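Local coordinates for trimeric intracellular cation channel type 1B.2 (PDB 5EIK), which forms a homotrimeric potassium channel of intracellular membranes and may carry the counter-ion current that accompanies calcium release from internal stores, at residues A33-L47 / V101-F114. Numbering follows the deposited sequence.
Sequences AAHYVLTCLSVRHDL and VWYLVFYSPFDVVF. With CPL (1-palmitoyl-2-linoleoyl-sn-glycero-3-phosphocholine), chain C.
Arg44 sets CG opposite its backbone N (chi1 175°) and runs extended to NE, which carries its guanidinium from helix 33-47 across to Asp111 and Phe114; Phe114, whose CG is likewise anti to N (chi1 176°), turns its ring to meet it. The carboxylate is gripped end-on. NH1 reaches Asp111 OD1 at 3.2 Å, almost straight and in the guanidinium plane, while NH2 makes the shorter bond, 2.7 Å, to Asp111 OD2, which stands somewhat off that plane. Both oxygens use their syn lone pairs. The Phe114 ring lies flat on one guanidinium face, a cation-pi stack with Arg44 CZ 3.5 Å from the ring centroid. Val105 O sits at the guanidinium edge, 2.9 Å from Arg44 NH1, and Arg44 CB rests against Phe106 CZ. Further back along the two helices the packing is apolar: Val101 is a knob among Ala33, Tyr36, Val37 and Cys40, with its CG1 3.6 Å from Val37 CG2, and Cys40 SG lies 3.8 Å from Trp102 CB, at the edge of the indole. With an alanine at Arg44, Asp111 would probably lose its charge partner and Phe114 the cation stacked on its face. Helices 30-47 and 92-107 thus join by apolar packing where they cross, and a buried arginine, its charge probably balanced by Asp111 and favoured by Phe114, ties in the start of helix 112-117, probably on the cytoplasmic side.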
ATOM      1  N   ALA A  33     -11.189 -25.075   3.546  1.00 31.85           N
ATOM      2  CA  ALA A  33     -11.923 -25.129   2.292  1.00 31.43           C
ATOM      3  C   ALA A  33     -13.225 -24.318   2.385  1.00 33.55           C
ATOM      4  O   ALA A  33     -13.626 -23.658   1.424  1.00 36.78           O
ATOM      5  CB  ALA A  33     -12.223 -26.587   1.927  1.00 31.68           C
ATOM      6  N   ALA A  34     -13.880 -24.364   3.540  1.00 34.52           N
ATOM      7  CA  ALA A  34     -15.119 -23.619   3.728  1.00 34.87           C
ATOM      8  C   ALA A  34     -14.827 -22.133   3.541  1.00 39.45           C
ATOM      9  O   ALA A  34     -15.571 -21.423   2.863  1.00 33.84           O
ATOM     10  CB  ALA A  34     -15.693 -23.868   5.130  1.00 39.53           C
ATOM     11  N   HIS A  35     -13.746 -21.667   4.158  1.00 36.30           N
ATOM     12  CA  HIS A  35     -13.347 -20.274   4.036  1.00 34.38           C
ATOM     13  C   HIS A  35     -13.010 -19.949   2.564  1.00 32.57           C
ATOM     14  O   HIS A  35     -13.460 -18.935   2.030  1.00 35.44           O
ATOM     15  CB  HIS A  35     -12.145 -19.993   4.944  1.00 35.97           C
ATOM     16  CG  HIS A  35     -11.484 -18.674   4.680  1.00 41.72           C
ATOM     17  ND1 HIS A  35     -12.110 -17.469   4.902  1.00 44.46           N
ATOM     18  CD2 HIS A  35     -10.259 -18.378   4.183  1.00 35.77           C
ATOM     19  CE1 HIS A  35     -11.301 -16.487   4.550  1.00 43.30           C
ATOM     20  NE2 HIS A  35     -10.173 -17.010   4.108  1.00 44.46           N
ATOM     21  N   TYR A  36     -12.237 -20.812   1.906  1.00 28.02           N
ATOM     22  CA  TYR A  36     -11.888 -20.581   0.504  1.00 27.11           C
ATOM     23  C   TYR A  36     -13.132 -20.516  -0.376  1.00 34.16           C
ATOM     24  O   TYR A  36     -13.250 -19.626  -1.223  1.00 31.61           O
ATOM     25  CB  TYR A  36     -10.965 -21.676  -0.036  1.00 26.03           C
ATOM     26  CG  TYR A  36      -9.672 -21.821   0.717  1.00 30.43           C
ATOM     27  CD1 TYR A  36      -9.004 -20.705   1.228  1.00 32.78           C
ATOM     28  CD2 TYR A  36      -9.117 -23.080   0.931  1.00 30.84           C
ATOM     29  CE1 TYR A  36      -7.815 -20.849   1.941  1.00 43.73           C
ATOM     30  CE2 TYR A  36      -7.933 -23.238   1.636  1.00 33.15           C
ATOM     31  CZ  TYR A  36      -7.289 -22.122   2.140  1.00 40.17           C
ATOM     32  OH  TYR A  36      -6.133 -22.298   2.856  1.00 46.06           O
ATOM     33  N   VAL A  37     -14.051 -21.461  -0.173  1.00 30.12           N
ATOM     34  CA  VAL A  37     -15.284 -21.494  -0.948  1.00 35.84           C
ATOM     35  C   VAL A  37     -16.059 -20.196  -0.794  1.00 32.18           C
ATOM     36  O   VAL A  37     -16.440 -19.579  -1.785  1.00 34.74           O
ATOM     37  CB  VAL A  37     -16.199 -22.674  -0.540  1.00 42.55           C
ATOM     38  CG1 VAL A  37     -17.532 -22.576  -1.266  1.00 29.64           C
ATOM     39  CG2 VAL A  37     -15.536 -23.986  -0.894  1.00 32.45           C
ATOM     40  N   LEU A  38     -16.292 -19.776   0.443  1.00 33.54           N
ATOM     41  CA  LEU A  38     -17.024 -18.541   0.672  1.00 33.01           C
ATOM     42  C   LEU A  38     -16.271 -17.330   0.103  1.00 39.98           C
ATOM     43  O   LEU A  38     -16.878 -16.421  -0.473  1.00 37.53           O
ATOM     44  CB  LEU A  38     -17.301 -18.360   2.172  1.00 32.86           C
ATOM     45  CG  LEU A  38     -18.336 -19.350   2.740  1.00 45.21           C
ATOM     46  CD1 LEU A  38     -18.479 -19.203   4.257  1.00 40.50           C
ATOM     47  CD2 LEU A  38     -19.670 -19.097   2.064  1.00 40.52           C
ATOM     48  N   THR A  39     -14.949 -17.318   0.240  1.00 34.41           N
ATOM     49  CA  THR A  39     -14.162 -16.217  -0.296  1.00 37.51           C
ATOM     50  C   THR A  39     -14.320 -16.153  -1.826  1.00 39.16           C
ATOM     51  O   THR A  39     -14.510 -15.072  -2.396  1.00 32.95           O
ATOM     52  CB  THR A  39     -12.653 -16.380   0.057  1.00 43.30           C
ATOM     53  OG1 THR A  39     -12.482 -16.319   1.478  1.00 44.20           O
ATOM     54  CG2 THR A  39     -11.817 -15.291  -0.598  1.00 32.61           C
ATOM     55  N   CYS A  40     -14.248 -17.303  -2.493  1.00 34.27           N
ATOM     56  CA  CYS A  40     -14.384 -17.336  -3.950  1.00 38.71           C
ATOM     57  C   CYS A  40     -15.774 -16.920  -4.413  1.00 39.99           C
ATOM     58  O   CYS A  40     -15.922 -16.236  -5.426  1.00 40.42           O
ATOM     59  CB  CYS A  40     -14.061 -18.727  -4.492  1.00 36.15           C
ATOM     60  SG  CYS A  40     -12.317 -19.134  -4.456  1.00 48.08           S
ATOM     61  N   LEU A  41     -16.791 -17.342  -3.671  1.00 33.93           N
ATOM     62  CA  LEU A  41     -18.152 -16.980  -4.001  1.00 44.04           C
ATOM     63  C   LEU A  41     -18.270 -15.464  -3.930  1.00 42.42           C
ATOM     64  O   LEU A  41     -18.951 -14.843  -4.741  1.00 41.46           O
ATOM     65  CB  LEU A  41     -19.132 -17.625  -3.015  1.00 42.46           C
ATOM     66  CG  LEU A  41     -19.161 -19.154  -3.043  1.00 46.04           C
ATOM     67  CD1 LEU A  41     -20.140 -19.683  -2.005  1.00 43.30           C
ATOM     68  CD2 LEU A  41     -19.540 -19.621  -4.438  1.00 38.69           C
ATOM     69  N   SER A  42     -17.594 -14.870  -2.954  1.00 46.63           N
ATOM     70  CA  SER A  42     -17.634 -13.426  -2.781  1.00 42.79           C
ATOM     71  C   SER A  42     -16.978 -12.730  -3.975  1.00 38.79           C
ATOM     72  O   SER A  42     -17.534 -11.789  -4.547  1.00 36.51           O
ATOM     73  CB  SER A  42     -16.935 -13.042  -1.474  1.00 45.85           C
ATOM     74  OG  SER A  42     -17.004 -11.647  -1.254  1.00 69.55           O
ATOM     75  N   VAL A  43     -15.800 -13.196  -4.365  1.00 29.29           N
ATOM     76  CA  VAL A  43     -15.122 -12.593  -5.501  1.00 34.57           C
ATOM     77  C   VAL A  43     -15.983 -12.753  -6.749  1.00 41.96           C
ATOM     78  O   VAL A  43     -16.046 -11.852  -7.581  1.00 40.83           O
ATOM     79  CB  VAL A  43     -13.745 -13.239  -5.754  1.00 36.29           C
ATOM     80  CG1 VAL A  43     -13.169 -12.734  -7.064  1.00 26.80           C
ATOM     81  CG2 VAL A  43     -12.797 -12.906  -4.608  1.00 33.20           C
ATOM     82  N   ARG A  44     -16.646 -13.899  -6.873  1.00 39.53           N
ATOM     83  CA  ARG A  44     -17.497 -14.155  -8.026  1.00 42.92           C
ATOM     84  C   ARG A  44     -18.719 -13.238  -8.037  1.00 43.89           C
ATOM     85  O   ARG A  44     -19.126 -12.748  -9.088  1.00 53.45           O
ATOM     86  CB  ARG A  44     -17.930 -15.622  -8.048  1.00 39.42           C
ATOM     87  CG  ARG A  44     -18.922 -15.953  -9.142  1.00 47.06           C
ATOM     88  CD  ARG A  44     -18.925 -17.443  -9.488  1.00 45.34           C
ATOM     89  NE  ARG A  44     -20.050 -17.771 -10.358  1.00 42.10           N
ATOM     90  CZ  ARG A  44     -20.236 -18.950 -10.940  1.00 39.08           C
ATOM     91  NH1 ARG A  44     -19.369 -19.933 -10.753  1.00 34.47           N
ATOM     92  NH2 ARG A  44     -21.295 -19.140 -11.711  1.00 44.21           N
ATOM     93  N   HIS A  45     -19.302 -12.999  -6.870  1.00 47.61           N
ATOM     94  CA  HIS A  45     -20.453 -12.110  -6.787  1.00 52.20           C
ATOM     95  C   HIS A  45     -20.006 -10.686  -7.145  1.00 60.60           C
ATOM     96  O   HIS A  45     -20.690  -9.974  -7.882  1.00 59.17           O
ATOM     97  CB  HIS A  45     -21.037 -12.131  -5.375  1.00 48.04           C
ATOM     98  CG  HIS A  45     -22.198 -11.204  -5.189  1.00 68.45           C
ATOM     99  ND1 HIS A  45     -23.434 -11.432  -5.758  1.00 69.99           N
ATOM    100  CD2 HIS A  45     -22.311 -10.040  -4.506  1.00 66.49           C
ATOM    101  CE1 HIS A  45     -24.255 -10.450  -5.433  1.00 70.04           C
ATOM    102  NE2 HIS A  45     -23.597  -9.592  -4.673  1.00 70.48           N
ATOM    103  N   ASP A  46     -18.845 -10.280  -6.633  1.00 57.03           N
ATOM    104  CA  ASP A  46     -18.330  -8.949  -6.910  1.00 58.51           C
ATOM    105  C   ASP A  46     -17.902  -8.752  -8.364  1.00 61.65           C
ATOM    106  O   ASP A  46     -17.796  -7.621  -8.829  1.00 62.95           O
ATOM    107  CB  ASP A  46     -17.158  -8.622  -5.973  1.00 64.79           C
ATOM    108  CG  ASP A  46     -17.596  -8.453  -4.521  1.00 78.52           C
ATOM    109  OD1 ASP A  46     -18.723  -7.963  -4.291  1.00 86.17           O
ATOM    110  OD2 ASP A  46     -16.814  -8.794  -3.609  1.00 81.17           O
ATOM    111  N   LEU A  47     -17.660  -9.844  -9.085  1.00 61.44           N
ATOM    112  CA  LEU A  47     -17.246  -9.744 -10.482  1.00 58.18           C
ATOM    113  C   LEU A  47     -18.400  -9.423 -11.420  1.00 66.45           C
ATOM    114  O   LEU A  47     -18.187  -8.909 -12.517  1.00 70.72           O
ATOM    115  CB  LEU A  47     -16.559 -11.033 -10.934  1.00 55.30           C
ATOM    116  CG  LEU A  47     -15.062 -11.115 -10.624  1.00 57.96           C
ATOM    117  CD1 LEU A  47     -14.519 -12.495 -10.977  1.00 47.96           C
ATOM    118  CD2 LEU A  47     -14.331 -10.031 -11.410  1.00 52.36           C
ATOM    119  N   VAL A 101     -10.039 -25.154  -4.847  1.00 30.19           N
ATOM    120  CA  VAL A 101     -11.373 -24.656  -4.551  1.00 31.41           C
ATOM    121  C   VAL A 101     -11.742 -23.594  -5.584  1.00 35.20           C
ATOM    122  O   VAL A 101     -12.837 -23.619  -6.147  1.00 39.94           O
ATOM    123  CB  VAL A 101     -11.456 -24.044  -3.129  1.00 35.64           C
ATOM    124  CG1 VAL A 101     -12.727 -23.214  -2.983  1.00 26.15           C
ATOM    125  CG2 VAL A 101     -11.434 -25.156  -2.085  1.00 29.78           C
ATOM    126  N   TRP A 102     -10.821 -22.662  -5.833  1.00 35.93           N
ATOM    127  CA  TRP A 102     -11.050 -21.598  -6.807  1.00 33.83           C
ATOM    128  C   TRP A 102     -11.368 -22.192  -8.182  1.00 33.20           C
ATOM    129  O   TRP A 102     -12.287 -21.740  -8.867  1.00 35.26           O
ATOM    130  CB  TRP A 102      -9.822 -20.685  -6.918  1.00 23.87           C
ATOM    131  CG  TRP A 102      -9.793 -19.902  -8.196  1.00 24.45           C
ATOM    132  CD1 TRP A 102     -10.522 -18.778  -8.494  1.00 32.23           C
ATOM    133  CD2 TRP A 102      -9.078 -20.243  -9.386  1.00 26.51           C
ATOM    134  NE1 TRP A 102     -10.308 -18.404  -9.802  1.00 32.89           N
ATOM    135  CE2 TRP A 102      -9.427 -19.282 -10.375  1.00 27.81           C
ATOM    136  CE3 TRP A 102      -8.179 -21.268  -9.720  1.00 27.47           C
ATOM    137  CZ2 TRP A 102      -8.907 -19.317 -11.673  1.00 28.62           C
ATOM    138  CZ3 TRP A 102      -7.658 -21.304 -11.017  1.00 29.57           C
ATOM    139  CH2 TRP A 102      -8.025 -20.331 -11.976  1.00 33.44           C
ATOM    140  N   TYR A 103     -10.601 -23.197  -8.587  1.00 30.22           N
ATOM    141  CA  TYR A 103     -10.833 -23.843  -9.872  1.00 31.19           C
ATOM    142  C   TYR A 103     -12.229 -24.456  -9.927  1.00 32.47           C
ATOM    143  O   TYR A 103     -12.945 -24.315 -10.925  1.00 30.64           O
ATOM    144  CB  TYR A 103      -9.812 -24.946 -10.126  1.00 36.10           C
ATOM    145  CG  TYR A 103     -10.053 -25.647 -11.439  1.00 42.87           C
ATOM    146  CD1 TYR A 103      -9.680 -25.058 -12.643  1.00 45.38           C
ATOM    147  CD2 TYR A 103     -10.720 -26.868 -11.484  1.00 47.85           C
ATOM    148  CE1 TYR A 103      -9.967 -25.664 -13.858  1.00 52.72           C
ATOM    149  CE2 TYR A 103     -11.012 -27.482 -12.693  1.00 50.28           C
ATOM    150  CZ  TYR A 103     -10.632 -26.877 -13.875  1.00 55.75           C
ATOM    151  OH  TYR A 103     -10.902 -27.486 -15.079  1.00 63.55           O
ATOM    152  N   LEU A 104     -12.607 -25.135  -8.850  1.00 30.64           N
ATOM    153  CA  LEU A 104     -13.912 -25.766  -8.776  1.00 37.97           C
ATOM    154  C   LEU A 104     -15.057 -24.755  -8.738  1.00 40.35           C
ATOM    155  O   LEU A 104     -16.090 -24.963  -9.367  1.00 42.65           O
ATOM    156  CB  LEU A 104     -13.991 -26.674  -7.547  1.00 41.40           C
ATOM    157  CG  LEU A 104     -13.069 -27.896  -7.527  1.00 40.74           C
ATOM    158  CD1 LEU A 104     -13.263 -28.659  -6.233  1.00 28.79           C
ATOM    159  CD2 LEU A 104     -13.386 -28.799  -8.706  1.00 38.79           C
ATOM    160  N   VAL A 105     -14.881 -23.657  -8.008  1.00 37.80           N
ATOM    161  CA  VAL A 105     -15.936 -22.657  -7.916  1.00 31.74           C
ATOM    162  C   VAL A 105     -16.205 -21.958  -9.245  1.00 37.02           C
ATOM    163  O   VAL A 105     -17.351 -21.680  -9.592  1.00 35.96           O
ATOM    164  CB  VAL A 105     -15.608 -21.609  -6.826  1.00 43.19           C
ATOM    165  CG1 VAL A 105     -16.554 -20.435  -6.923  1.00 35.65           C
ATOM    166  CG2 VAL A 105     -15.734 -22.242  -5.445  1.00 37.46           C
ATOM    167  N   PHE A 106     -15.154 -21.685 -10.006  1.00 35.44           N
ATOM    168  CA  PHE A 106     -15.334 -21.013 -11.283  1.00 39.62           C
ATOM    169  C   PHE A 106     -15.485 -21.923 -12.495  1.00 40.45           C
ATOM    170  O   PHE A 106     -16.140 -21.547 -13.461  1.00 43.82           O
ATOM    171  CB  PHE A 106     -14.171 -20.040 -11.554  1.00 32.61           C
ATOM    172  CG  PHE A 106     -14.255 -18.759 -10.781  1.00 40.12           C
ATOM    173  CD1 PHE A 106     -13.775 -18.677  -9.475  1.00 43.67           C
ATOM    174  CD2 PHE A 106     -14.827 -17.631 -11.357  1.00 33.63           C
ATOM    175  CE1 PHE A 106     -13.860 -17.488  -8.757  1.00 34.75           C
ATOM    176  CE2 PHE A 106     -14.918 -16.437 -10.649  1.00 35.17           C
ATOM    177  CZ  PHE A 106     -14.433 -16.367  -9.344  1.00 35.03           C
ATOM    178  N   TYR A 107     -14.902 -23.117 -12.460  1.00 39.77           N
ATOM    179  CA  TYR A 107     -14.967 -23.975 -13.642  1.00 46.23           C
ATOM    180  C   TYR A 107     -15.589 -25.371 -13.571  1.00 49.51           C
ATOM    181  O   TYR A 107     -15.566 -26.086 -14.570  1.00 49.93           O
ATOM    182  CB  TYR A 107     -13.561 -24.100 -14.224  1.00 41.12           C
ATOM    183  CG  TYR A 107     -12.855 -22.774 -14.358  1.00 54.10           C
ATOM    184  CD1 TYR A 107     -13.332 -21.788 -15.219  1.00 56.97           C
ATOM    185  CD2 TYR A 107     -11.706 -22.504 -13.619  1.00 60.61           C
ATOM    186  CE1 TYR A 107     -12.680 -20.563 -15.339  1.00 58.94           C
ATOM    187  CE2 TYR A 107     -11.048 -21.287 -13.731  1.00 61.31           C
ATOM    188  CZ  TYR A 107     -11.538 -20.319 -14.591  1.00 67.05           C
ATOM    189  OH  TYR A 107     -10.893 -19.105 -14.686  1.00 70.08           O
ATOM    190  N   SER A 108     -16.135 -25.775 -12.425  1.00 44.43           N
ATOM    191  CA  SER A 108     -16.736 -27.109 -12.343  1.00 42.27           C
ATOM    192  C   SER A 108     -17.795 -27.234 -13.433  1.00 40.05           C
ATOM    193  O   SER A 108     -18.539 -26.291 -13.700  1.00 42.45           O
ATOM    194  CB  SER A 108     -17.370 -27.364 -10.961  1.00 30.58           C
ATOM    195  OG  SER A 108     -18.585 -26.657 -10.794  1.00 41.82           O
ATOM    196  N   PRO A 109     -17.864 -28.403 -14.087  1.00 44.38           N
ATOM    197  CA  PRO A 109     -18.841 -28.639 -15.154  1.00 43.62           C
ATOM    198  C   PRO A 109     -20.274 -28.466 -14.664  1.00 40.18           C
ATOM    199  O   PRO A 109     -20.621 -28.892 -13.558  1.00 38.52           O
ATOM    200  CB  PRO A 109     -18.532 -30.073 -15.586  1.00 41.38           C
ATOM    201  CG  PRO A 109     -18.060 -30.698 -14.327  1.00 41.71           C
ATOM    202  CD  PRO A 109     -17.142 -29.646 -13.762  1.00 46.18           C
ATOM    203  N   PHE A 110     -21.093 -27.826 -15.489  1.00 34.25           N
ATOM    204  CA  PHE A 110     -22.490 -27.579 -15.152  1.00 44.44           C
ATOM    205  C   PHE A 110     -22.548 -26.697 -13.905  1.00 44.82           C
ATOM    206  O   PHE A 110     -23.616 -26.491 -13.324  1.00 47.92           O
ATOM    207  CB  PHE A 110     -23.233 -28.915 -14.922  1.00 45.84           C
ATOM    208  CG  PHE A 110     -23.165 -29.859 -16.101  1.00 42.42           C
ATOM    209  CD1 PHE A 110     -23.883 -29.599 -17.266  1.00 47.84           C
ATOM    210  CD2 PHE A 110     -22.337 -30.980 -16.066  1.00 48.68           C
ATOM    211  CE1 PHE A 110     -23.779 -30.440 -18.387  1.00 44.63           C
ATOM    212  CE2 PHE A 110     -22.223 -31.831 -17.180  1.00 52.89           C
ATOM    213  CZ  PHE A 110     -22.944 -31.561 -18.345  1.00 37.40           C
ATOM    214  N   ASP A 111     -21.386 -26.185 -13.501  1.00 43.21           N
ATOM    215  CA  ASP A 111     -21.290 -25.292 -12.353  1.00 38.84           C
ATOM    216  C   ASP A 111     -21.876 -25.908 -11.074  1.00 40.43           C
ATOM    217  O   ASP A 111     -22.428 -25.192 -10.239  1.00 40.20           O
ATOM    218  CB  ASP A 111     -22.025 -23.989 -12.700  1.00 41.24           C
ATOM    219  CG  ASP A 111     -21.261 -22.734 -12.275  1.00 56.92           C
ATOM    220  OD1 ASP A 111     -20.010 -22.762 -12.201  1.00 52.97           O
ATOM    221  OD2 ASP A 111     -21.925 -21.707 -12.036  1.00 57.84           O
ATOM    222  N   VAL A 112     -21.751 -27.226 -10.915  1.00 38.52           N
ATOM    223  CA  VAL A 112     -22.303 -27.906  -9.743  1.00 40.20           C
ATOM    224  C   VAL A 112     -21.782 -27.418  -8.414  1.00 37.96           C
ATOM    225  O   VAL A 112     -22.545 -27.260  -7.456  1.00 40.95           O
ATOM    226  CB  VAL A 112     -22.060 -29.420  -9.771  1.00 39.25           C
ATOM    227  CG1 VAL A 112     -23.029 -30.075 -10.726  1.00 51.98           C
ATOM    228  CG2 VAL A 112     -20.607 -29.704 -10.154  1.00 35.96           C
ATOM    229  N   VAL A 113     -20.477 -27.205  -8.334  1.00 39.96           N
ATOM    230  CA  VAL A 113     -19.895 -26.746  -7.084  1.00 38.74           C
ATOM    231  C   VAL A 113     -20.518 -25.430  -6.657  1.00 39.15           C
ATOM    232  O   VAL A 113     -20.951 -25.282  -5.513  1.00 33.89           O
ATOM    233  CB  VAL A 113     -18.393 -26.580  -7.211  1.00 38.30           C
ATOM    234  CG1 VAL A 113     -17.838 -25.920  -5.954  1.00 37.88           C
ATOM    235  CG2 VAL A 113     -17.762 -27.950  -7.442  1.00 29.91           C
ATOM    236  N   PHE A 114     -20.576 -24.486  -7.590  1.00 36.24           N
ATOM    237  CA  PHE A 114     -21.157 -23.177  -7.331  1.00 41.13           C
ATOM    238  C   PHE A 114     -22.600 -23.341  -6.852  1.00 43.65           C
ATOM    239  O   PHE A 114     -22.984 -22.804  -5.812  1.00 41.70           O
ATOM    240  CB  PHE A 114     -21.125 -22.331  -8.611  1.00 37.38           C
ATOM    241  CG  PHE A 114     -21.791 -20.999  -8.468  1.00 36.03           C
ATOM    242  CD1 PHE A 114     -21.170 -19.964  -7.772  1.00 34.84           C
ATOM    243  CD2 PHE A 114     -23.061 -20.786  -8.993  1.00 40.31           C
ATOM    244  CE1 PHE A 114     -21.809 -18.734  -7.597  1.00 42.10           C
ATOM    245  CE2 PHE A 114     -23.714 -19.560  -8.825  1.00 42.33           C
ATOM    246  CZ  PHE A 114     -23.086 -18.529  -8.125  1.00 38.44           C
TER
HETATM  247  C1  CPL C 302      -5.664 -26.695 -14.638  1.00157.05           C
HETATM  248  C2  CPL C 302      -6.249 -27.619 -13.486  1.00150.58           C
HETATM  249  C3  CPL C 302      -6.506 -26.824 -12.170  1.00144.30           C
HETATM  250  C4  CPL C 302      -7.861 -23.278 -15.918  1.00158.89           C
HETATM  251  C5  CPL C 302      -8.107 -22.666 -17.307  1.00155.51           C
HETATM  252  C6  CPL C 302     -10.719 -23.077 -17.456  1.00154.06           C
HETATM  253  C7  CPL C 302      -9.587 -20.982 -18.347  1.00154.33           C
HETATM  254  C8  CPL C 302      -9.391 -22.820 -18.857  1.00154.67           C
HETATM  255  C11 CPL C 302      -5.000 -26.594 -10.095  1.00123.37           C
HETATM  256  C12 CPL C 302      -3.777 -27.286  -9.442  1.00122.55           C
HETATM  257  C13 CPL C 302      -3.583 -28.783  -9.841  1.00121.44           C
HETATM  258  C14 CPL C 302      -3.637 -29.765  -8.645  1.00123.44           C
HETATM  259  C15 CPL C 302      -2.950 -31.137  -8.890  1.00123.99           C
HETATM  260  C16 CPL C 302      -2.426 -31.787  -7.568  1.00126.01           C
HETATM  261  C17 CPL C 302      -3.493 -32.043  -6.495  1.00129.22           C
HETATM  262  C18 CPL C 302      -3.966 -33.553  -6.409  1.00131.51           C
HETATM  263  C19 CPL C 302      -5.528 -33.802  -6.253  1.00131.80           C
HETATM  264  C20 CPL C 302      -6.087 -34.187  -4.848  1.00131.37           C
HETATM  265  C21 CPL C 302      -6.734 -33.047  -4.043  1.00130.79           C
HETATM  266  C22 CPL C 302      -8.256 -32.957  -4.270  1.00129.25           C
HETATM  267  C23 CPL C 302      -9.106 -32.611  -3.068  1.00128.17           C
HETATM  268  C24 CPL C 302     -10.396 -31.824  -3.416  1.00128.68           C
HETATM  269  C25 CPL C 302     -10.688 -30.726  -2.379  1.00131.24           C
HETATM  270  C26 CPL C 302     -12.034 -30.089  -2.636  1.00129.32           C
HETATM  271  C31 CPL C 302      -7.794 -29.755 -14.010  1.00149.47           C
HETATM  272  C32 CPL C 302      -7.125 -30.645 -12.957  1.00149.47           C
HETATM  273  C33 CPL C 302      -8.002 -31.899 -12.602  1.00147.16           C
HETATM  274  C34 CPL C 302      -7.235 -33.218 -12.774  1.00147.45           C
HETATM  275  C35 CPL C 302      -6.824 -33.897 -11.444  1.00148.25           C
HETATM  276  C36 CPL C 302      -5.380 -34.451 -11.491  1.00150.88           C
HETATM  277  C37 CPL C 302      -5.136 -35.666 -10.598  1.00153.15           C
HETATM  278  C38 CPL C 302      -4.365 -36.769 -11.282  1.00153.95           C
HETATM  279  C39 CPL C 302      -5.053 -38.122 -10.988  1.00153.08           C
HETATM  280  C40 CPL C 302      -5.346 -39.074 -11.905  1.00151.45           C
HETATM  281  C41 CPL C 302      -4.398 -39.541 -13.015  1.00149.93           C
HETATM  282  C42 CPL C 302      -3.453 -40.604 -12.423  1.00148.28           C
HETATM  283  C43 CPL C 302      -2.100 -40.458 -12.412  1.00147.81           C
HETATM  284  C44 CPL C 302      -1.382 -39.511 -11.466  1.00147.66           C
HETATM  285  C45 CPL C 302      -0.621 -38.376 -12.154  1.00146.70           C
HETATM  286  N   CPL C 302      -9.514 -22.206 -17.542  1.00154.39           N
HETATM  287  O2  CPL C 302      -7.476 -28.278 -14.015  1.00149.33           O
HETATM  288  O3  CPL C 302      -5.165 -26.703 -11.592  1.00132.38           O
HETATM  289  O11 CPL C 302      -5.835 -25.949  -9.375  1.00115.32           O
HETATM  290  O31 CPL C 302      -8.583 -30.255 -14.845  1.00149.02           O
HETATM  291  O1P CPL C 302      -4.371 -23.794 -14.655  1.00167.43           O
HETATM  292  O2P CPL C 302      -5.387 -24.462 -16.859  1.00169.48           O
HETATM  293  O3P CPL C 302      -6.412 -25.391 -14.673  1.00165.79           O
HETATM  294  O4P CPL C 302      -6.612 -22.887 -15.285  1.00163.35           O
HETATM  295  P   CPL C 302      -5.669 -24.154 -15.392  1.00168.03           P